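Local coordinates for protein lymphotactin (PDB 2NYZ) that acts as a secreted chemokine that probably attracts lymphocytes and guides thymic dendritic cells through chemokine receptor binding, at residues R18-V21 against S22-K25. Numbering follows the deposited sequence.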
loop_
_atom_site.group_PDB
_atom_site.type_symbol
_atom_site.label_atom_id
_atom_site.label_comp_id
_atom_site.label_asym_id
_atom_site.label_seq_id
_atom_site.Cartn_x
_atom_site.Cartn_y
_atom_site.Cartn_z
ATOM N N ARG D 18 18.430 20.204 -12.285
ATOM C CA ARG D 18 19.394 21.042 -12.964
ATOM C C ARG D 18 20.392 21.525 -11.931
ATOM O O ARG D 18 20.073 21.609 -10.749
ATOM C CB ARG D 18 18.700 22.232 -13.623
ATOM C CG ARG D 18 17.705 21.855 -14.706
ATOM C CD ARG D 18 17.182 23.108 -15.374
ATOM N NE ARG D 18 15.946 22.875 -16.108
ATOM C CZ ARG D 18 15.132 23.848 -16.504
ATOM N NH1 ARG D 18 15.430 25.115 -16.232
ATOM N NH2 ARG D 18 14.021 23.558 -17.165
ATOM N N LEU D 19 21.600 21.833 -12.383
ATOM C CA LEU D 19 22.659 22.306 -11.508
ATOM C C LEU D 19 23.060 23.720 -11.936
ATOM O O LEU D 19 23.346 23.963 -13.108
ATOM C CB LEU D 19 23.849 21.358 -11.615
ATOM C CG LEU D 19 24.879 21.287 -10.490
ATOM C CD1 LEU D 19 24.209 21.123 -9.122
ATOM C CD2 LEU D 19 25.787 20.115 -10.789
ATOM N N PRO D 20 23.069 24.680 -10.997
ATOM C CA PRO D 20 23.441 26.057 -11.347
ATOM C C PRO D 20 24.882 26.163 -11.832
ATOM O O PRO D 20 25.799 25.617 -11.215
ATOM C CB PRO D 20 23.238 26.820 -10.040
ATOM C CG PRO D 20 22.239 25.993 -9.299
ATOM C CD PRO D 20 22.699 24.590 -9.577
ATOM N N VAL D 21 25.076 26.865 -12.941
ATOM C CA VAL D 21 26.419 27.052 -13.477
ATOM C C VAL D 21 27.246 27.673 -12.353
ATOM O O VAL D 21 28.459 27.458 -12.252
ATOM C CB VAL D 21 26.393 27.989 -14.723
ATOM C CG1 VAL D 21 25.697 29.297 -14.374
ATOM C CG2 VAL D 21 27.804 28.242 -15.224
ATOM N N SER D 22 26.558 28.418 -11.494
ATOM C CA SER D 22 27.179 29.080 -10.358
ATOM C C SER D 22 27.592 28.091 -9.268
ATOM O O SER D 22 27.826 28.480 -8.126
ATOM C CB SER D 22 26.209 30.092 -9.765
ATOM O OG SER D 22 25.036 29.444 -9.307
ATOM N N ARG D 23 27.675 26.813 -9.615
ATOM C CA ARG D 23 28.056 25.792 -8.649
ATOM C C ARG D 23 29.044 24.830 -9.271
ATOM O O ARG D 23 29.689 24.055 -8.566
ATOM C CB ARG D 23 26.825 25.012 -8.171
ATOM C CG ARG D 23 25.966 25.738 -7.149
ATOM C CD ARG D 23 26.725 25.943 -5.855
ATOM N NE ARG D 23 25.898 26.573 -4.832
ATOM C CZ ARG D 23 25.577 27.862 -4.813
ATOM N NH1 ARG D 23 26.018 28.676 -5.763
ATOM N NH2 ARG D 23 24.808 28.339 -3.845
ATOM N N ILE D 24 29.158 24.875 -10.595
ATOM C CA ILE D 24 30.070 23.989 -11.298
ATOM C C ILE D 24 31.482 24.561 -11.290
ATOM O O ILE D 24 31.673 25.771 -11.181
ATOM C CB ILE D 24 29.656 23.794 -12.755
ATOM C CG1 ILE D 24 28.130 23.757 -12.884
ATOM C CG2 ILE D 24 30.267 22.520 -13.281
ATOM C CD1 ILE D 24 27.482 22.587 -12.253
ATOM N N LYS D 25 32.470 23.682 -11.403
ATOM C CA LYS D 25 33.864 24.090 -11.417
ATOM C C LYS D 25 34.443 23.674 -12.757
ATOM O O LYS D 25 35.054 24.475 -13.455
ATOM C CB LYS D 25 34.622 23.417 -10.266
ATOM C CG LYS D 25 36.124 23.706 -10.210
ATOM C CD LYS D 25 36.691 23.519 -8.795
ATOM C CE LYS D 25 36.476 22.109 -8.261
ATOM N NZ LYS D 25 36.759 22.028 -6.796
#
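Pro20 O takes weak hydrogen bonds from two successive amides, Arg23 N at 2.7 Å and Ile24 N at 3.5 Å, as the chain winds through a single turn. Ile24 N is held more firmly by Val21 O, 3.1 Å away. The Ile24 side chain points back toward 18-21: with CG1 anti to its carbonyl carbon (chi1 -36°) and a second bend at chi2, its CD1 lies against the CG and CD2 end of Leu19, the two chains crossing at a slant. Phe39 of strand 37-41 touches both; Ile24 also touches Met63, and Leu19 touches Trp55, of helix 54-64. The turn is the single 3-10 turn that, in the chemokine fold, joins the long N-terminal loop to the first strand of the three-stranded antiparallel sheet, here 24-28. Ser22 OG lies 3.3 Å from Pro20 CB. Arg23 bends at chi2 (-65°), folding its guanidinium back so that NH1 donates to Ser22 O at 3.0 Å, from well above the carbonyl plane of Ser22 but with that oxygen almost in the guanidinium plane. Its NH2 forms a salt bridge with an acidic side chain of another protein's chain. Cutting Arg23 back to an alanine removes both grips, and would probably leave the partner's acid without its mate and Ser22 O without the NH1 donor. Leu19 and Pro20 also pack against this partner protein.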